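Local coordinates for protein succinate--CoA ligase subunit alpha (Campylobacter jejuni, PDB 6MEL) that is the alpha subunit of a CoA ligase, built from an N-terminal Rossmann-like CoA-binding domain and a second alpha/beta domain of the CoA-ligase family, at residues I204-E209 and K228-F233; S213-A218 and A260-A265; A218-K223 and K267-H272. All coordinates share one frame; numbering follows the deposited sequence. Where two conformers were deposited one is given.

Contact 1 of 3, residues I204-E209 and K228-F233; sequences IVMIGE and KPVVAF
Two neighbouring parallel strands of the CoA-ligase domain meet here, the two strands of the beta-alpha-beta crossover formed by strand 203-209, helix 214-225 and strand 230-235. Five backbone hydrogen bonds form the ladder. Ile204 N donates to Pro229 O and Ile204 O accepts Val231 N. Met206, two residues on, does the same, taking Val231 O with its N-H at 2.7 Å and Phe233 N with its carbonyl. Gly208 N closes the series on Phe233 O at 2.9 Å. The strand directions differ by 20°. Four of these carbonyls also receive CA-H...O contacts, such as Val230 CA to Ile204 O at 3.2 Å.

Side chains alternate between the two faces. On one face Met206 is central. Its CG lies between the backbone N and the carbonyl carbon (chi1 61°), and there it touches Ala232 CB at 3.6 Å. Its SD lies 3.9 Å from Val230 CG1. On the same face Ile204 CD1 reaches Lys228 CB at 4.0 Å, while the Lys228 ammonium leads away to the carbonyls of Phe195, Gln196 and Thr201. The other face carries Val205, Val231, Ile207 and Phe233. In one of its two conformers, Ile207 packs CD1 on Phe233 CB at 4.1 Å and sets CG2 at the edge of the Phe233 ring.

Strand 148-152 flanks strand 203-209 on its other edge. Helix 188-197 packs against Ile204 and Met206. On the face of Val231 and Ile207 lies helix 280-288.

Contact 2 of 3, residues S213-A218 and A260-A265; sequences SLEVEA and AAKKEA
Glu215 and Val216 of helix 214-225 meet Lys262 and Ala265 of helix 259-268, the two helices running nearly parallel within the alpha/beta CoA-ligase domain. The axes of the short segments come to 8.4 Å and differ by 11° in direction. The first helix begins after Ser213, whose side chain does not cap it. Glu215 is the first residue to reach across. Its chain bends at chi2 (93°), and the carboxylate turns to Lys262. OE1 takes Lys262 NZ in a salt bridge of 2.7 Å. The ammonium comes from above the carboxylate plane, 44° out of it. Extended beyond CG, the lysine runs obliquely across the glutamate, its CD 4.0 Å from Glu215 CB. Both charged ends have further partners. Lys262 NZ also binds the carbonyls of Glu209 and Gly211. Glu215 OE2 pairs with Lys153 and accepts Glu209 N. This network probably fixes both groups in place and compensates their buried charges. Val216 comes next and is the apolar link between the helices. Its two methyls divide the work. CG2 lies over the Lys262 chain, 3.9 Å from Lys262 CG, and CG1 meets Ala265 CB at 4.0 Å.

Contact 3 of 3, residues A218-K223 and K267-H272; sequences AAKFIK and KSYGIH
The Tyr269 ring lies flat on the backbone of a helix. Lys220 CA stands over the ring centre, 3.8 Å from the centroid and 1° off the ring normal, which makes a CH-pi contact. Lys220 N lies over the same face. Tyr269 CG stands anti to its own carbonyl carbon (chi1 -83°), a position that lays the ring along the turn of Ala219 and Lys220. The Lys220 and Tyr269 side chains run side by side in the same direction. Lys220 CE passes 3.8 Å from Tyr269 OH, and the end of the chain leads away. Ala219 CB meets the ring obliquely, 3.7 Å from Tyr269 CD1. Lys223 CB approaches obliquely too, 3.7 Å from Tyr269 CD2, and its chain crosses the tyrosine at about a right angle.

Tyr269 is the first residue after helix 259-268 to leave helical backbone angles. Gly270, with its positive phi of 93°, is the C-prime residue of a Schellman motif. Gly270 N bonds to Lys267 O, and Ile271 N bonds to Leu266 O. The turn sets Tyr269 and Ile271 against helix 214-225. It then leads into the short strand 272-273, where His272 joins strand 230-235 by backbone bonds to Val230 and Ala232.

Next to the tyrosine, on the side of the sheet, the contact is aliphatic. The Ile222 and Ile271 side chains cross at about a right angle. Ile222 CG2 presses on Ile271 CD1 at 3.5 Å, and Ile222 CD1 lies 3.7 Å from Ile271 CG1. This pair is buried. Leu192 touches Ile222, and Val230, Ala232 and Leu266 touch Ile271.

How the contacts relate
From the N terminus, the chain runs through strand 203-209, through helix 214-225 and back into strand 230-235. Contact 1 closes this loop, spanning 18 residues between its segments. Contacts 2 and 3 close longer loops from helix 214-225 to helix 259-268 and the turn after it. All three cross one another along the chain, as their segments alternate. Contacts 2 and 3 share Ala218 and follow the same helix pair, contact 3 reaching the turn that ends helix 259-268. Ala265 O packs on Ala219 CB between them. Met206 CE packs on Glu215 CG between contacts 1 and 2. Together they tie strands 203-209 and 230-235 and the outer strand 272-273 to helices 214-225 and 259-268.

Contact 1 of 3, residues I204-E209 and K228-F233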
loop_
_atom_site.group_PDB
_atom_site.type_symbol
_atom_site.label_atom_id
_atom_site.label_comp_id
_atom_site.label_asym_id
_atom_site.label_seq_id
_atom_site.Cartn_x
_atom_site.Cartn_y
_atom_site.Cartn_z
ATOM N N ILE A 204 -4.525 25.444 5.791
ATOM C CA ILE A 204 -4.261 24.027 5.915
ATOM C C ILE A 204 -3.465 23.537 4.709
ATOM O O ILE A 204 -3.819 23.857 3.557
ATOM C CB ILE A 204 -5.567 23.231 6.049
ATOM C CG1 ILE A 204 -6.433 23.737 7.205
ATOM C CG2 ILE A 204 -5.242 21.770 6.233
ATOM C CD1 ILE A 204 -7.624 24.500 6.765
ATOM N N VAL A 205 -2.421 22.761 4.987
ATOM C CA VAL A 205 -1.701 21.990 3.971
ATOM C C VAL A 205 -2.215 20.545 4.018
ATOM O O VAL A 205 -2.146 19.900 5.065
ATOM C CB VAL A 205 -0.189 22.044 4.214
ATOM C CG1 VAL A 205 0.580 21.167 3.223
ATOM C CG2 VAL A 205 0.336 23.481 4.184
ATOM N N MET A 206 -2.659 20.026 2.874
ATOM C CA MET A 206 -3.024 18.636 2.729
ATOM C C MET A 206 -2.002 17.967 1.803
ATOM O O MET A 206 -1.675 18.476 0.728
ATOM C CB MET A 206 -4.479 18.433 2.252
ATOM C CG MET A 206 -4.796 19.035 0.913
ATOM S SD MET A 206 -6.516 18.710 0.450
ATOM C CE MET A 206 -6.437 17.044 -0.189
ATOM N N ILE A 207 -1.441 16.854 2.286
ATOM C CA ILE A 207 -0.439 16.068 1.554
ATOM C C ILE A 207 -1.059 14.699 1.274
ATOM O O ILE A 207 -1.423 13.994 2.215
ATOM C CB ILE A 207 0.881 15.885 2.326
ATOM C CG1 ILE A 207 1.447 17.183 2.906
ATOM C CG2 ILE A 207 1.894 15.179 1.443
ATOM C CD1 ILE A 207 2.019 18.108 1.866
ATOM N N GLY A 208 -1.177 14.358 -0.016
ATOM C CA GLY A 208 -1.759 13.112 -0.403
ATOM C C GLY A 208 -0.808 12.318 -1.246
ATOM O O GLY A 208 0.360 12.708 -1.406
ATOM N N GLU A 209 -1.327 11.211 -1.775
ATOM C CA GLU A 209 -0.611 10.388 -2.702
ATOM C C GLU A 209 -1.584 9.542 -3.524
ATOM O O GLU A 209 -2.785 9.533 -3.273
ATOM C CB GLU A 209 0.453 9.555 -1.986
ATOM C CG GLU A 209 -0.055 8.587 -0.957
ATOM C CD GLU A 209 1.008 8.030 -0.005
ATOM O OE1 GLU A 209 1.831 8.811 0.481
ATOM O OE2 GLU A 209 0.983 6.795 0.255
ATOM N N LYS A 228 -11.292 28.498 4.915
ATOM C CA LYS A 228 -9.854 28.703 5.089
ATOM C C LYS A 228 -9.113 28.172 3.871
ATOM O O LYS A 228 -9.524 27.182 3.257
ATOM C CB LYS A 228 -9.346 28.047 6.378
ATOM C CG LYS A 228 -9.993 28.666 7.607
ATOM C CD LYS A 228 -9.482 28.207 8.942
ATOM C CE LYS A 228 -10.267 28.861 10.075
ATOM N NZ LYS A 228 -9.971 28.206 11.380
ATOM N N PRO A 229 -8.033 28.862 3.442
ATOM C CA PRO A 229 -7.237 28.418 2.305
ATOM C C PRO A 229 -6.585 27.051 2.542
ATOM O O PRO A 229 -6.096 26.777 3.649
ATOM C CB PRO A 229 -6.120 29.456 2.131
ATOM C CG PRO A 229 -6.463 30.578 3.081
ATOM C CD PRO A 229 -7.543 30.110 4.026
ATOM N N VAL A 230 -6.531 26.261 1.469
ATOM C CA VAL A 230 -5.975 24.949 1.459
ATOM C C VAL A 230 -4.905 24.852 0.369
ATOM O O VAL A 230 -5.165 25.214 -0.803
ATOM C CB VAL A 230 -7.058 23.895 1.228
ATOM C CG1 VAL A 230 -6.434 22.515 1.132
ATOM C CG2 VAL A 230 -8.108 23.951 2.322
ATOM N N VAL A 231 -3.725 24.351 0.764
ATOM C CA VAL A 231 -2.641 24.034 -0.116
ATOM C C VAL A 231 -2.581 22.515 -0.197
ATOM O O VAL A 231 -2.608 21.873 0.849
ATOM C CB VAL A 231 -1.318 24.595 0.416
ATOM C CG1 VAL A 231 -0.106 24.078 -0.363
ATOM C CG2 VAL A 231 -1.312 26.113 0.434
ATOM N N ALA A 232 -2.408 21.969 -1.406
ATOM C CA ALA A 232 -2.311 20.519 -1.621
ATOM C C ALA A 232 -1.067 20.178 -2.418
ATOM O O ALA A 232 -0.703 20.864 -3.390
ATOM C CB ALA A 232 -3.522 19.952 -2.298
ATOM N N PHE A 233 -0.403 19.109 -1.963
ATOM C CA PHE A 233 0.612 18.429 -2.740
ATOM C C PHE A 233 0.229 16.943 -2.766
ATOM O O PHE A 233 0.019 16.358 -1.717
ATOM C CB PHE A 233 2.030 18.597 -2.171
ATOM C CG PHE A 233 3.046 17.759 -2.926
ATOM C CD1 PHE A 233 3.493 18.145 -4.182
ATOM C CD2 PHE A 233 3.448 16.526 -2.464
ATOM C CE1 PHE A 233 4.359 17.349 -4.917
ATOM C CE2 PHE A 233 4.300 15.720 -3.203
ATOM C CZ PHE A 233 4.746 16.129 -4.435
#

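Contact 2 of 3, residues S213-A218 and A260-A265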
loop_
_atom_site.group_PDB
_atom_site.type_symbol
_atom_site.label_atom_id
_atom_site.label_comp_id
_atom_site.label_asym_id
_atom_site.label_seq_id
_atom_site.Cartn_x
_atom_site.Cartn_y
_atom_site.Cartn_z
ATOM N N SER A 213 -9.465 7.522 -3.789
ATOM C CA SER A 213 -9.961 8.806 -4.344
ATOM C C SER A 213 -10.358 9.768 -3.227
ATOM O O SER A 213 -11.146 10.677 -3.450
ATOM C CB SER A 213 -11.121 8.543 -5.308
ATOM O OG SER A 213 -12.161 7.878 -4.616
ATOM N N LEU A 214 -9.775 9.613 -2.034
ATOM C CA LEU A 214 -10.109 10.531 -0.903
ATOM C C LEU A 214 -9.862 11.997 -1.306
ATOM O O LEU A 214 -10.686 12.887 -0.970
ATOM C CB LEU A 214 -9.297 10.183 0.354
ATOM C CG LEU A 214 -9.752 8.946 1.139
ATOM C CD1 LEU A 214 -8.812 8.718 2.304
ATOM C CD2 LEU A 214 -11.195 9.065 1.659
ATOM N N GLU A 215 -8.750 12.250 -2.002
ATOM C CA GLU A 215 -8.348 13.626 -2.319
ATOM C C GLU A 215 -9.280 14.229 -3.396
ATOM O O GLU A 215 -9.504 15.436 -3.408
ATOM C CB GLU A 215 -6.868 13.668 -2.722
ATOM C CG GLU A 215 -5.911 13.193 -1.630
ATOM C CD GLU A 215 -5.561 11.716 -1.692
ATOM O OE1 GLU A 215 -6.373 10.925 -2.238
ATOM O OE2 GLU A 215 -4.469 11.350 -1.229
ATOM N N VAL A 216 -9.827 13.406 -4.290
ATOM C CA VAL A 216 -10.829 13.876 -5.298
ATOM C C VAL A 216 -12.107 14.296 -4.559
ATOM O O VAL A 216 -12.557 15.407 -4.692
ATOM C CB VAL A 216 -11.154 12.794 -6.347
ATOM C CG1 VAL A 216 -12.280 13.214 -7.326
ATOM C CG2 VAL A 216 -9.913 12.391 -7.110
ATOM N N GLU A 217 -12.644 13.407 -3.723
ATOM C CA GLU A 217 -13.851 13.683 -2.937
ATOM C C GLU A 217 -13.657 14.895 -2.024
ATOM O O GLU A 217 -14.629 15.646 -1.825
ATOM C CB GLU A 217 -14.300 12.473 -2.108
ATOM C CG GLU A 217 -14.787 11.315 -2.981
ATOM C CD GLU A 217 -14.777 9.931 -2.334
ATOM O OE1 GLU A 217 -14.545 9.826 -1.102
ATOM O OE2 GLU A 217 -15.008 8.941 -3.067
ATOM N N ALA A 218 -12.444 15.080 -1.474
ATOM C CA ALA A 218 -12.154 16.235 -0.595
ATOM C C ALA A 218 -12.321 17.573 -1.345
ATOM O O ALA A 218 -12.601 18.580 -0.742
ATOM C CB ALA A 218 -10.759 16.157 -0.023
ATOM N N ALA A 260 -2.460 12.904 -11.108
ATOM C CA ALA A 260 -2.986 13.955 -12.031
ATOM C C ALA A 260 -4.490 14.156 -11.784
ATOM O O ALA A 260 -4.939 15.286 -11.750
ATOM C CB ALA A 260 -2.731 13.610 -13.502
ATOM N N ALA A 261 -5.255 13.053 -11.632
ATOM C CA ALA A 261 -6.704 13.132 -11.431
ATOM C C ALA A 261 -7.034 13.863 -10.129
ATOM O O ALA A 261 -7.971 14.635 -10.069
ATOM C CB ALA A 261 -7.349 11.764 -11.457
ATOM N N LYS A 262 -6.245 13.625 -9.082
ATOM C CA LYS A 262 -6.498 14.252 -7.813
ATOM C C LYS A 262 -6.164 15.747 -7.905
ATOM O O LYS A 262 -6.899 16.605 -7.403
ATOM C CB LYS A 262 -5.639 13.586 -6.725
ATOM C CG LYS A 262 -6.056 12.156 -6.470
ATOM C CD LYS A 262 -5.201 11.372 -5.505
ATOM C CE LYS A 262 -5.736 9.957 -5.420
ATOM N NZ LYS A 262 -5.339 9.326 -4.156
ATOM N N LYS A 263 -4.993 16.051 -8.460
ATOM C CA LYS A 263 -4.529 17.478 -8.597
ATOM C C LYS A 263 -5.516 18.312 -9.426
ATOM O O LYS A 263 -5.833 19.480 -9.095
ATOM C CB LYS A 263 -3.163 17.480 -9.270
ATOM C CG LYS A 263 -2.050 16.989 -8.357
ATOM C CD LYS A 263 -0.732 16.823 -9.073
ATOM C CE LYS A 263 -0.190 18.135 -9.595
ATOM N NZ LYS A 263 1.122 17.936 -10.256
ATOM N N GLU A 264 -6.022 17.691 -10.496
ATOM C CA GLU A 264 -6.978 18.354 -11.412
ATOM C C GLU A 264 -8.299 18.627 -10.686
ATOM O O GLU A 264 -8.855 19.703 -10.823
ATOM C CB GLU A 264 -7.153 17.442 -12.617
ATOM C CG GLU A 264 -7.901 18.028 -13.793
ATOM C CD GLU A 264 -7.836 17.068 -14.979
ATOM O OE1 GLU A 264 -6.829 16.269 -15.059
ATOM O OE2 GLU A 264 -8.773 17.103 -15.818
ATOM N N ALA A 265 -8.792 17.660 -9.896
ATOM C CA ALA A 265 -10.036 17.859 -9.155
ATOM C C ALA A 265 -9.834 18.982 -8.129
ATOM O O ALA A 265 -10.661 19.863 -7.988
ATOM C CB ALA A 265 -10.471 16.589 -8.466
#

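Contact 3 of 3, residues A218-K223 and K267-H272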
loop_
_atom_site.group_PDB
_atom_site.type_symbol
_atom_site.label_atom_id
_atom_site.label_comp_id
_atom_site.label_asym_id
_atom_site.label_seq_id
_atom_site.Cartn_x
_atom_site.Cartn_y
_atom_site.Cartn_z
ATOM N N ALA A 218 -12.444 15.080 -1.474
ATOM C CA ALA A 218 -12.154 16.235 -0.595
ATOM C C ALA A 218 -12.321 17.573 -1.345
ATOM O O ALA A 218 -12.601 18.580 -0.742
ATOM C CB ALA A 218 -10.759 16.157 -0.023
ATOM N N ALA A 219 -12.131 17.576 -2.652
ATOM C CA ALA A 219 -12.068 18.831 -3.405
ATOM C C ALA A 219 -13.429 19.555 -3.359
ATOM O O ALA A 219 -13.534 20.708 -2.972
ATOM C CB ALA A 219 -11.633 18.556 -4.800
ATOM N N LYS A 220 -14.489 18.832 -3.684
ATOM C CA LYS A 220 -15.816 19.396 -3.669
ATOM C C LYS A 220 -16.209 19.766 -2.241
ATOM O O LYS A 220 -16.773 20.821 -1.999
ATOM C CB LYS A 220 -16.814 18.380 -4.201
ATOM C CG LYS A 220 -18.216 18.939 -4.344
ATOM C CD LYS A 220 -19.208 17.844 -4.484
ATOM C CE LYS A 220 -20.041 18.016 -5.728
ATOM N NZ LYS A 220 -21.346 17.360 -5.500
ATOM N N PHE A 221 -15.884 18.875 -1.302
ATOM C CA PHE A 221 -16.137 19.113 0.074
ATOM C C PHE A 221 -15.509 20.445 0.512
ATOM O O PHE A 221 -16.132 21.185 1.265
ATOM C CB PHE A 221 -15.646 17.943 0.915
ATOM C CG PHE A 221 -15.769 18.177 2.392
ATOM C CD1 PHE A 221 -16.936 17.833 3.061
ATOM C CD2 PHE A 221 -14.752 18.799 3.098
ATOM C CE1 PHE A 221 -17.061 18.087 4.423
ATOM C CE2 PHE A 221 -14.879 19.051 4.458
ATOM C CZ PHE A 221 -16.028 18.684 5.114
ATOM N N ILE A 222 -14.252 20.703 0.135
ATOM C CA ILE A 222 -13.563 21.957 0.488
ATOM C C ILE A 222 -14.363 23.163 -0.061
ATOM O O ILE A 222 -14.692 24.113 0.668
ATOM C CB ILE A 222 -12.096 21.929 0.018
ATOM C CG1 ILE A 222 -11.257 21.018 0.922
ATOM C CG2 ILE A 222 -11.501 23.333 -0.029
ATOM C CD1 ILE A 222 -10.030 20.471 0.247
ATOM N N LYS A 223 -14.696 23.111 -1.349
ATOM C CA LYS A 223 -15.432 24.189 -1.978
ATOM C C LYS A 223 -16.699 24.513 -1.179
ATOM O O LYS A 223 -16.970 25.639 -0.926
ATOM C CB LYS A 223 -15.816 23.790 -3.404
ATOM C CG LYS A 223 -16.567 24.867 -4.183
ATOM C CD LYS A 223 -15.713 26.082 -4.411
ATOM C CE LYS A 223 -16.320 26.984 -5.465
ATOM N NZ LYS A 223 -15.999 28.400 -5.187
ATOM N N LYS A 267 -7.609 21.405 -8.074
ATOM C CA LYS A 267 -7.392 22.679 -8.771
ATOM C C LYS A 267 -8.739 23.288 -9.231
ATOM O O LYS A 267 -9.007 24.461 -8.981
ATOM C CB LYS A 267 -6.465 22.470 -9.961
ATOM C CG LYS A 267 -6.130 23.746 -10.710
ATOM C CD LYS A 267 -5.116 23.556 -11.827
ATOM C CE LYS A 267 -4.408 24.856 -12.158
ATOM N NZ LYS A 267 -3.288 25.088 -11.209
ATOM N N SER A 268 -9.620 22.467 -9.798
ATOM C CA SER A 268 -10.873 22.945 -10.368
ATOM C C SER A 268 -11.830 23.397 -9.257
ATOM O O SER A 268 -12.728 24.153 -9.516
ATOM C CB SER A 268 -11.505 21.888 -11.230
ATOM O OG SER A 268 -12.119 20.912 -10.392
ATOM N N TYR A 269 -11.640 22.954 -8.008
ATOM C CA TYR A 269 -12.498 23.405 -6.910
ATOM C C TYR A 269 -11.841 24.525 -6.110
ATOM O O TYR A 269 -12.346 24.851 -5.025
ATOM C CB TYR A 269 -12.895 22.227 -6.026
ATOM C CG TYR A 269 -14.078 21.474 -6.570
ATOM C CD1 TYR A 269 -13.955 20.208 -7.119
ATOM C CD2 TYR A 269 -15.323 22.078 -6.592
ATOM C CE1 TYR A 269 -15.058 19.537 -7.622
ATOM C CE2 TYR A 269 -16.442 21.423 -7.075
ATOM C CZ TYR A 269 -16.305 20.157 -7.605
ATOM O OH TYR A 269 -17.431 19.546 -8.064
ATOM N N GLY A 270 -10.740 25.102 -6.622
ATOM C CA GLY A 270 -10.113 26.322 -6.008
ATOM C C GLY A 270 -9.000 26.020 -4.992
ATOM O O GLY A 270 -8.442 26.952 -4.404
ATOM N N ILE A 271 -8.649 24.735 -4.766
ATOM C CA ILE A 271 -7.528 24.425 -3.838
ATOM C C ILE A 271 -6.224 24.944 -4.471
ATOM O O ILE A 271 -6.045 24.925 -5.707
ATOM C CB ILE A 271 -7.485 22.917 -3.499
ATOM C CG1 ILE A 271 -8.639 22.504 -2.574
ATOM C CG2 ILE A 271 -6.136 22.520 -2.905
ATOM C CD1 ILE A 271 -10.034 22.613 -3.180
ATOM N N HIS A 272 -5.287 25.412 -3.642
ATOM C CA HIS A 272 -3.974 25.812 -4.151
ATOM C C HIS A 272 -3.081 24.576 -4.318
ATOM O O HIS A 272 -2.437 24.132 -3.381
ATOM C CB HIS A 272 -3.274 26.827 -3.228
ATOM C CG HIS A 272 -3.934 28.161 -3.074
ATOM N ND1 HIS A 272 -5.146 28.323 -2.444
ATOM C CD2 HIS A 272 -3.522 29.405 -3.415
ATOM C CE1 HIS A 272 -5.454 29.621 -2.400
ATOM N NE2 HIS A 272 -4.482 30.292 -2.996
#